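PDB 5NNS: AA9 family lytic polysaccharide monooxygenase B from Heterobasidion irregulare TC 32-1, which oxidises cellulose chains at C1 with a single copper ion, a reductant and hydrogen peroxide or oxygen, breaking the glycosidic bonds of crystalline and amorphous polysaccharide. Local coordinates for residues W13-V18 against Q26-R31; Q30-T35 against A54-A59; S62-A67 against Q172-G177. All coordinates share one frame; numbering follows the deposited sequence. Where two conformers were deposited one is given.

How the contacts relate
From the N terminus, strand 12-15 runs out of the four-stranded antiparallel sheet into residues 16-18. Contact 1 closes the short loop that follows, bringing 26-31 back alongside 13-18. Contact 2 starts where contact 1 ends, sharing Gln30 and Arg31, and closes a second loop by setting 54-59 against 30-35. Contact 3 opens after both are closed. It pairs 62-67 with 172-177 across more than a hundred residues and adds an edge strand to the mixed sheet. None of the three crosses another. Ile29 and Arg31 reach Gln172 of the mixed sheet, Ile29 packs on Tyr14 of the antiparallel sheet, and Tyr14 packs on Ala63, so the loop is tied to both sheets and the sheets to each other.

Contact 1. Residues W13-V18 against Q26-R31; sequences WYNGFV and QSTIQR
Residues 13-18 lead from strand 12-15, an edge strand of the antiparallel sheet, into a loop of the AA9 domain, and 26-31 fold back on them. Gln26 grips Val18 twice: its OE1 accepts from Val18 N at 2.8 Å, and its NE2 donates to Val18 O at 3.0 Å. Both bonds lie in the plane of the acceptor carbonyl, on a lone pair. The same amide stacks on the Phe17 ring, the two planes 17° apart, with NE2 over the face near the rim, 3.2 Å from Phe17 CZ. Phe17 CG stands anti to its backbone N (chi1 -169°), which lays the ring beneath the amide. Gln26 NE2 has a further partner in Thr22 O.

Gln30 OE1 accepts from Phe17 N, one residue earlier, at 2.7 Å. It also accepts from Trp33 NE1. Gly16 CA lies close to this oxygen, 3.4 Å from Gln30 OE1, and a side chain there would run into it. Thr28 OG1 gives its hydrogen to Asn15 O at 2.7 Å and accepts from Gln30 N, forming an ST turn. A water links Asn15 O to Ile29 N. Asn15 ND2 points at Ser27 O, 2.9 Å away and nearly straight at 169°, with the oxygen in the amide plane. At the strand end, Ile29 CD1 rests 3.7 Å from Tyr14 CB, the two side chains crossing at about a right angle.

Val18 lies near Tyr20, which binds the glucan chain. The contact itself joins the segments through hydrogen bonds between uncharged groups, with Phe17 and the Tyr14-Ile29 pair adding apolar packing. Each direct hydrogen bond between the segments uses a side-chain atom of Asn15, Gln26, Thr28 or Gln30. The two-bond grip and the stack together fix the rotation of the Gln26 amide.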
loop_
_atom_site.group_PDB
_atom_site.type_symbol
_atom_site.label_atom_id
_atom_site.label_comp_id
_atom_site.label_asym_id
_atom_site.label_seq_id
_atom_site.Cartn_x
_atom_site.Cartn_y
_atom_site.Cartn_z
ATOM N N TRP A 13 2.724 -3.357 -18.460
ATOM C CA TRP A 13 2.917 -2.029 -17.882
ATOM C C TRP A 13 1.581 -1.292 -17.745
ATOM O O TRP A 13 0.751 -1.346 -18.647
ATOM C CB TRP A 13 3.862 -1.214 -18.771
ATOM C CG TRP A 13 4.205 0.143 -18.238
ATOM C CD1 TRP A 13 3.572 1.331 -18.517
ATOM C CD2 TRP A 13 5.270 0.455 -17.336
ATOM N NE1 TRP A 13 4.184 2.361 -17.836
ATOM C CE2 TRP A 13 5.231 1.852 -17.110
ATOM C CE3 TRP A 13 6.259 -0.309 -16.700
ATOM C CZ2 TRP A 13 6.147 2.501 -16.268
ATOM C CZ3 TRP A 13 7.175 0.340 -15.857
ATOM C CH2 TRP A 13 7.108 1.733 -15.656
ATOM N N TYR A 14 1.391 -0.606 -16.618
ATOM C CA TYR A 14 0.241 0.269 -16.404
ATOM C C TYR A 14 0.712 1.617 -15.863
ATOM O O TYR A 14 1.426 1.672 -14.851
ATOM C CB TYR A 14 -0.738 -0.355 -15.416
ATOM C CG TYR A 14 -1.350 -1.644 -15.895
ATOM C CD1 TYR A 14 -2.538 -1.644 -16.626
ATOM C CD2 TYR A 14 -0.742 -2.870 -15.621
ATOM C CE1 TYR A 14 -3.104 -2.826 -17.071
ATOM C CE2 TYR A 14 -1.301 -4.061 -16.059
ATOM C CZ TYR A 14 -2.485 -4.032 -16.781
ATOM O OH TYR A 14 -3.044 -5.207 -17.220
ATOM N N ASN A 15 0.319 2.694 -16.544
ATOM C CA ASN A 15 0.535 4.057 -16.054
ATOM C C ASN A 15 -0.315 4.269 -14.801
ATOM O O ASN A 15 -1.401 3.698 -14.685
ATOM C CB ASN A 15 0.168 5.104 -17.119
ATOM C CG ASN A 15 -1.332 5.184 -17.383
ATOM O OD1 ASN A 15 -1.913 4.273 -17.980
ATOM N ND2 ASN A 15 -1.967 6.267 -16.928
ATOM N N GLY A 16 0.195 5.068 -13.867
ATOM C CA GLY A 16 -0.559 5.480 -12.677
ATOM C C GLY A 16 -1.152 6.864 -12.874
ATOM O O GLY A 16 -1.029 7.455 -13.950
ATOM N N PHE A 17 -1.784 7.385 -11.826
ATOM C CA PHE A 17 -2.282 8.758 -11.821
ATOM C C PHE A 17 -1.101 9.723 -11.749
ATOM O O PHE A 17 -0.084 9.405 -11.140
ATOM C CB PHE A 17 -3.227 8.988 -10.632
ATOM C CG PHE A 17 -3.979 10.283 -10.705
ATOM C CD1 PHE A 17 -5.141 10.381 -11.463
ATOM C CD2 PHE A 17 -3.520 11.409 -10.039
ATOM C CE1 PHE A 17 -5.831 11.573 -11.549
ATOM C CE2 PHE A 17 -4.212 12.607 -10.114
ATOM C CZ PHE A 17 -5.368 12.690 -10.875
ATOM N N VAL A 18 -1.239 10.886 -12.385
ATOM C CA VAL A 18 -0.233 11.953 -12.326
ATOM C C VAL A 18 -0.708 13.010 -11.315
ATOM O O VAL A 18 -1.649 13.753 -11.600
ATOM C CB VAL A 18 0.014 12.611 -13.709
ATOM C CG1 VAL A 18 1.036 13.740 -13.602
ATOM C CG2 VAL A 18 0.479 11.571 -14.723
ATOM N N GLN A 26 -7.219 12.099 -17.431
ATOM C CA GLN A 26 -6.334 11.014 -17.006
ATOM C C GLN A 26 -7.091 9.692 -17.045
ATOM O O GLN A 26 -8.299 9.649 -16.816
ATOM C CB GLN A 26 -5.765 11.285 -15.607
ATOM C CG GLN A 26 -4.955 12.574 -15.516
ATOM C CD GLN A 26 -3.946 12.587 -14.373
ATOM O OE1 GLN A 26 -3.178 11.643 -14.196
ATOM N NE2 GLN A 26 -3.933 13.667 -13.604
ATOM N N SER A 27 -6.377 8.618 -17.365
ATOM C CA SER A 27 -6.955 7.284 -17.410
ATOM C C SER A 27 -5.923 6.287 -16.895
ATOM O O SER A 27 -4.816 6.198 -17.429
ATOM C CB SER A 27 -7.387 6.930 -18.833
ATOM O OG SER A 27 -8.288 5.838 -18.818
ATOM N N THR A 28 -6.289 5.552 -15.850
ATOM C CA THR A 28 -5.364 4.636 -15.199
ATOM C C THR A 28 -6.093 3.591 -14.370
ATOM O O THR A 28 -7.254 3.774 -13.998
ATOM C CB THR A 28 -4.352 5.396 -14.300
ATOM O OG1 THR A 28 -3.637 4.469 -13.471
ATOM C CG2 THR A 28 -5.050 6.427 -13.414
ATOM N N ILE A 29 -5.393 2.497 -14.082
ATOM C CA ILE A 29 -5.870 1.524 -13.096
ATOM C C ILE A 29 -5.827 2.080 -11.666
ATOM O O ILE A 29 -6.505 1.560 -10.774
ATOM C CB ILE A 29 -5.109 0.178 -13.161
ATOM C CG1 ILE A 29 -3.609 0.338 -12.848
ATOM C CG2 ILE A 29 -5.321 -0.478 -14.519
ATOM C CD1 ILE A 29 -2.930 -0.977 -12.533
ATOM N N GLN A 30 -5.030 3.128 -11.464
ATOM C CA GLN A 30 -4.782 3.694 -10.149
ATOM C C GLN A 30 -5.860 4.694 -9.726
ATOM O O GLN A 30 -6.376 5.444 -10.558
ATOM C CB GLN A 30 -3.420 4.384 -10.141
ATOM C CG GLN A 30 -2.776 4.436 -8.774
ATOM C CD GLN A 30 -1.443 5.130 -8.779
ATOM O OE1 GLN A 30 -1.262 6.143 -9.460
ATOM N NE2 GLN A 30 -0.500 4.604 -8.001
ATOM N N ARG A 31 -6.183 4.700 -8.431
ATOM C CA ARG A 31 -7.069 5.706 -7.848
ATOM C C ARG A 31 -6.347 7.047 -7.754
ATOM O O ARG A 31 -5.117 7.096 -7.623
ATOM C CB ARG A 31 -7.565 5.280 -6.457
ATOM C CG ARG A 31 -8.546 4.114 -6.455
ATOM C CD ARG A 31 -9.745 4.380 -7.356
ATOM N NE ARG A 31 -10.908 3.557 -7.014
ATOM C CZ ARG A 31 -11.813 3.842 -6.072
ATOM N NH1 ARG A 31 -11.725 4.942 -5.324
ATOM N NH2 ARG A 31 -12.824 3.007 -5.872
HETATM O O HOH W 1 -3.227 2.238 -15.903
HETATM O O HOH W 2 -2.830 9.213 -15.374
#

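Contact 2. Residues Q30-T35 against A54-A59; sequences QREWDT and ASLGSA
Ala54, Glu32 and Arg31 carry most of this contact. Glu32 N donates to Ala54 O at 3.0 Å, almost straight at 170° and in the carbonyl plane. This is the one hydrogen bond between 30-35 and 54-59. The Glu32 side chain then runs beside Ala54. Its CG is anti to the backbone N (chi1 169°) and the chain stays extended, which carries OE1 to 3.6 Å from Ala54 CB. The methyl lies against the carboxylate end, while Phe17 and Pro23 also pack on Glu32.

Arg31 takes the other side of the peptide between Ala54 and Ser55. A bend at chi2 (-55°) turns the Arg31 chain back along this peptide, with Arg31 CD 3.8 Å from Ala54 O. The guanidinium lies with one face over Ser55 CB, which is 4.1 Å from Arg31 CZ. Its N-H groups are bonded to Gly53 O, Cys96 O, Ala99 O and Gln172 OE1. Leu56 adds a lighter touch, its CD1 resting 4.0 Å from Gln30 O.

Neither segment is a helix or strand. A single backbone bond flanked by side chains joins two parts of the long loop region between strands 12-15 and 63-66 in this AA9 domain.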
loop_
_atom_site.group_PDB
_atom_site.type_symbol
_atom_site.label_atom_id
_atom_site.label_comp_id
_atom_site.label_asym_id
_atom_site.label_seq_id
_atom_site.Cartn_x
_atom_site.Cartn_y
_atom_site.Cartn_z
ATOM N N GLN A 30 -5.030 3.128 -11.464
ATOM C CA GLN A 30 -4.782 3.694 -10.149
ATOM C C GLN A 30 -5.860 4.694 -9.726
ATOM O O GLN A 30 -6.376 5.444 -10.558
ATOM C CB GLN A 30 -3.420 4.384 -10.141
ATOM C CG GLN A 30 -2.776 4.436 -8.774
ATOM C CD GLN A 30 -1.443 5.130 -8.779
ATOM O OE1 GLN A 30 -1.262 6.143 -9.460
ATOM N NE2 GLN A 30 -0.500 4.604 -8.001
ATOM N N ARG A 31 -6.183 4.700 -8.431
ATOM C CA ARG A 31 -7.069 5.706 -7.848
ATOM C C ARG A 31 -6.347 7.047 -7.754
ATOM O O ARG A 31 -5.117 7.096 -7.623
ATOM C CB ARG A 31 -7.565 5.280 -6.457
ATOM C CG ARG A 31 -8.546 4.114 -6.455
ATOM C CD ARG A 31 -9.745 4.380 -7.356
ATOM N NE ARG A 31 -10.908 3.557 -7.014
ATOM C CZ ARG A 31 -11.813 3.842 -6.072
ATOM N NH1 ARG A 31 -11.725 4.942 -5.324
ATOM N NH2 ARG A 31 -12.824 3.007 -5.872
ATOM N N GLU A 32 -7.124 8.127 -7.837
ATOM C CA GLU A 32 -6.578 9.481 -7.869
ATOM C C GLU A 32 -5.869 9.806 -6.563
ATOM O O GLU A 32 -6.434 9.619 -5.494
ATOM C CB GLU A 32 -7.693 10.501 -8.117
ATOM C CG GLU A 32 -7.310 11.966 -7.919
ATOM C CD GLU A 32 -8.433 12.928 -8.277
ATOM O OE1 GLU A 32 -9.483 12.476 -8.783
ATOM O OE2 GLU A 32 -8.275 14.143 -8.046
ATOM N N TRP A 33 -4.633 10.279 -6.664
ATOM C CA TRP A 33 -3.915 10.848 -5.528
ATOM C C TRP A 33 -3.274 12.147 -5.994
ATOM O O TRP A 33 -2.612 12.177 -7.024
ATOM C CB TRP A 33 -2.888 9.851 -4.963
ATOM C CG TRP A 33 -1.829 9.358 -5.929
ATOM C CD1 TRP A 33 -1.992 8.475 -6.956
ATOM C CD2 TRP A 33 -0.440 9.700 -5.916
ATOM N NE1 TRP A 33 -0.793 8.257 -7.589
ATOM C CE2 TRP A 33 0.178 8.993 -6.966
ATOM C CE3 TRP A 33 0.344 10.535 -5.110
ATOM C CZ2 TRP A 33 1.546 9.105 -7.250
ATOM C CZ3 TRP A 33 1.714 10.644 -5.381
ATOM C CH2 TRP A 33 2.297 9.927 -6.443
ATOM N N ASP A 34 -3.474 13.217 -5.230
ATOM C CA ASP A 34 -3.270 14.586 -5.727
ATOM C C ASP A 34 -1.946 15.284 -5.397
ATOM O O ASP A 34 -1.629 16.297 -6.029
ATOM C CB ASP A 34 -4.433 15.466 -5.264
ATOM C CG ASP A 34 -5.781 14.974 -5.784
ATOM O OD1 ASP A 34 -5.855 14.592 -6.966
ATOM O OD2 ASP A 34 -6.763 14.964 -5.012
ATOM N N THR A 35 -1.178 14.745 -4.449
ATOM C CA THR A 35 0.078 15.363 -4.035
ATOM C C THR A 35 1.079 14.325 -3.572
ATOM O O THR A 35 0.715 13.195 -3.259
ATOM C CB THR A 35 -0.152 16.347 -2.878
ATOM O OG1 THR A 35 1.102 16.896 -2.458
ATOM C CG2 THR A 35 -0.819 15.639 -1.700
ATOM N N ALA A 54 -10.124 9.301 -5.340
ATOM C CA ALA A 54 -11.339 9.223 -6.134
ATOM C C ALA A 54 -11.190 8.258 -7.302
ATOM O O ALA A 54 -10.101 8.082 -7.862
ATOM C CB ALA A 54 -11.736 10.601 -6.640
ATOM N N SER A 55 -12.302 7.615 -7.633
ATOM C CA SER A 55 -12.445 6.865 -8.868
ATOM C C SER A 55 -12.421 7.839 -10.048
ATOM O O SER A 55 -12.778 9.003 -9.900
ATOM C CB SER A 55 -13.778 6.119 -8.840
ATOM O OG SER A 55 -14.004 5.394 -10.026
ATOM N N LEU A 56 -12.006 7.348 -11.212
ATOM C CA LEU A 56 -12.002 8.145 -12.444
ATOM C C LEU A 56 -13.229 7.902 -13.344
ATOM O O LEU A 56 -13.225 8.302 -14.511
ATOM C CB LEU A 56 -10.705 7.890 -13.222
ATOM C CG LEU A 56 -9.408 8.224 -12.476
ATOM C CD1 LEU A 56 -8.212 7.768 -13.291
ATOM C CD2 LEU A 56 -9.317 9.711 -12.180
ATOM N N GLY A 57 -14.268 7.258 -12.809
ATOM C CA GLY A 57 -15.522 7.065 -13.535
ATOM C C GLY A 57 -15.355 6.213 -14.782
ATOM O O GLY A 57 -14.902 5.065 -14.700
ATOM N N SER A 58 -15.711 6.779 -15.934
ATOM C CA SER A 58 -15.568 6.089 -17.222
ATOM C C SER A 58 -14.101 5.931 -17.657
ATOM O O SER A 58 -13.779 4.996 -18.391
ATOM C CB SER A 58 -16.360 6.819 -18.309
ATOM O OG SER A 58 -16.034 8.195 -18.320
ATOM N N ALA A 59 -13.228 6.838 -17.208
ATOM C CA ALA A 59 -11.782 6.734 -17.465
ATOM C C ALA A 59 -11.045 5.751 -16.532
ATOM O O ALA A 59 -9.859 5.474 -16.746
ATOM C CB ALA A 59 -11.130 8.110 -17.392
#

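Contact 3. Residues S62-A67 against Q172-G177; sequences SATVAA and QLIVTG
Ala63 to Ala66 pair in parallel with Leu173 to Thr176. Five backbone bonds alternate along the ladder, the first from Ala63 N to Gln172 O (2.9 Å), the last from Ala67 N to Thr176 O (3.0 Å). The strand axes approach to 4.5 Å and are turned by 33°.

On the face of Ala63, Val65, Leu173 and Val175, the small Ala63 leaves room for Leu173, whose CD2 fits beside the methyl, 3.8 Å from Ala63 CB. Val65 CG2 comes to the other branch, CD1, more loosely. Just past the ladder, the Ala67 methyl meets Val175 CG1, 3.9 Å from Ala67 CB; with CG1 anti to the backbone N (chi1 175°), that branch leans toward Ala67. Leu9 of the antiparallel sheet packs on Ala63, Val65 and Leu173, so this face belongs to the core between the sheets.

The opposite face carries Thr64, Ala66, Ile174 and Thr176. The Ile174 side chain reaches both Ser62 and Thr64, its CG1 lying 4.0 Å from Ser62 CB and its CD1 close to Thr64 OG1. Thr64 CG2 meets Thr176 CG2 at 3.6 Å, the side chains crossing at about a right angle.

At the start, Gln172 NE2 donates to Ser62 OG at 3.1 Å, with the oxygen in the amide plane. A water joins Ser62 OG to Leu173 O. A bound sodium ion lies next to the Ser62 side chain. With an alanine here, one N-H of Gln172 would probably lose this acceptor and the water one of its partners. Gln172 OE1 accepts from Arg31 NE, and NE2 also bonds Thr97 OG1.

The backbone ladder sets the register, aliphatic side chains pack on the core side, and the amide of Gln172, bonded at both ends, ties the start of the ladder to the loops beside it.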
loop_
_atom_site.group_PDB
_atom_site.type_symbol
_atom_site.label_atom_id
_atom_site.label_comp_id
_atom_site.label_asym_id
_atom_site.label_seq_id
_atom_site.Cartn_x
_atom_site.Cartn_y
_atom_site.Cartn_z
ATOM N N SER A 62 -9.100 -1.139 -14.839
ATOM C CA SER A 62 -8.740 -2.221 -13.906
ATOM C C SER A 62 -7.767 -3.187 -14.600
ATOM O O SER A 62 -7.919 -3.470 -15.785
ATOM C CB SER A 62 -9.977 -3.006 -13.444
ATOM O OG SER A 62 -10.850 -2.224 -12.647
ATOM N N ALA A 63 -6.779 -3.694 -13.862
ATOM C CA ALA A 63 -5.813 -4.649 -14.407
ATOM C C ALA A 63 -6.302 -6.062 -14.145
ATOM O O ALA A 63 -6.525 -6.436 -12.995
ATOM C CB ALA A 63 -4.448 -4.444 -13.778
ATOM N N THR A 64 -6.479 -6.844 -15.210
ATOM C CA THR A 64 -6.842 -8.254 -15.073
ATOM C C THR A 64 -5.579 -9.084 -14.898
ATOM O O THR A 64 -4.665 -8.997 -15.719
ATOM C CB THR A 64 -7.646 -8.760 -16.279
ATOM O OG1 THR A 64 -8.764 -7.893 -16.491
ATOM C CG2 THR A 64 -8.151 -10.181 -16.037
ATOM N N VAL A 65 -5.534 -9.868 -13.816
ATOM C CA VAL A 65 -4.372 -10.695 -13.461
ATOM C C VAL A 65 -4.820 -11.982 -12.775
ATOM O O VAL A 65 -5.805 -11.988 -12.042
ATOM C CB VAL A 65 -3.371 -9.949 -12.528
ATOM C CG1 VAL A 65 -2.636 -8.857 -13.284
ATOM C CG2 VAL A 65 -4.052 -9.360 -11.297
ATOM N N ALA A 66 -4.091 -13.069 -13.010
ATOM C CA ALA A 66 -4.367 -14.333 -12.331
ATOM C C ALA A 66 -3.894 -14.247 -10.886
ATOM O O ALA A 66 -2.933 -13.533 -10.575
ATOM C CB ALA A 66 -3.675 -15.489 -13.035
ATOM N N ALA A 67 -4.583 -14.961 -10.002
ATOM C CA ALA A 67 -4.112 -15.141 -8.641
ATOM C C ALA A 67 -2.834 -15.957 -8.765
ATOM O O ALA A 67 -2.783 -16.894 -9.561
ATOM C CB ALA A 67 -5.159 -15.860 -7.798
ATOM N N GLN A 172 -6.878 -0.728 -9.109
ATOM C CA GLN A 172 -8.003 -1.659 -9.288
ATOM C C GLN A 172 -7.559 -2.896 -10.065
ATOM O O GLN A 172 -6.919 -2.777 -11.109
ATOM C CB GLN A 172 -9.180 -0.976 -9.999
ATOM C CG GLN A 172 -9.807 0.143 -9.181
ATOM C CD GLN A 172 -11.119 0.683 -9.739
ATOM O OE1 GLN A 172 -11.639 1.673 -9.238
ATOM N NE2 GLN A 172 -11.661 0.033 -10.760
ATOM N N LEU A 173 -7.891 -4.076 -9.544
ATOM C CA LEU A 173 -7.608 -5.339 -10.220
ATOM C C LEU A 173 -8.885 -6.139 -10.458
ATOM O O LEU A 173 -9.870 -5.988 -9.734
ATOM C CB LEU A 173 -6.657 -6.207 -9.396
ATOM C CG LEU A 173 -5.333 -5.625 -8.908
ATOM C CD1 LEU A 173 -4.622 -6.665 -8.057
ATOM C CD2 LEU A 173 -4.463 -5.177 -10.070
ATOM N N ILE A 174 -8.850 -6.979 -11.488
ATOM C CA ILE A 174 -9.785 -8.083 -11.646
ATOM C C ILE A 174 -8.948 -9.349 -11.475
ATOM O O ILE A 174 -8.096 -9.649 -12.308
ATOM C CB ILE A 174 -10.495 -8.054 -13.020
ATOM C CG1 ILE A 174 -11.299 -6.752 -13.175
ATOM C CG2 ILE A 174 -11.428 -9.255 -13.164
ATOM C CD1 ILE A 174 -11.808 -6.482 -14.579
ATOM N N VAL A 175 -9.171 -10.068 -10.375
ATOM C CA VAL A 175 -8.427 -11.285 -10.068
ATOM C C VAL A 175 -9.180 -12.476 -10.647
ATOM O O VAL A 175 -10.357 -12.670 -10.346
ATOM C CB VAL A 175 -8.209 -11.445 -8.546
ATOM C CG1 VAL A 175 -7.549 -12.777 -8.213
ATOM C CG2 VAL A 175 -7.363 -10.292 -8.019
ATOM N N THR A 176 -8.496 -13.259 -11.481
ATOM C CA THR A 176 -9.079 -14.430 -12.141
ATOM C C THR A 176 -8.424 -15.701 -11.608
ATOM O O THR A 176 -7.375 -15.642 -10.970
ATOM C CB THR A 176 -8.883 -14.362 -13.669
ATOM O OG1 THR A 176 -7.486 -14.452 -13.987
ATOM C CG2 THR A 176 -9.450 -13.059 -14.233
ATOM N N GLY A 177 -9.045 -16.847 -11.875
ATOM C CA GLY A 177 -8.524 -18.135 -11.419
ATOM C C GLY A 177 -8.618 -18.260 -9.909
ATOM O O GLY A 177 -9.653 -17.949 -9.325
HETATM O O HOH W 3 -11.681 -3.558 -10.397
#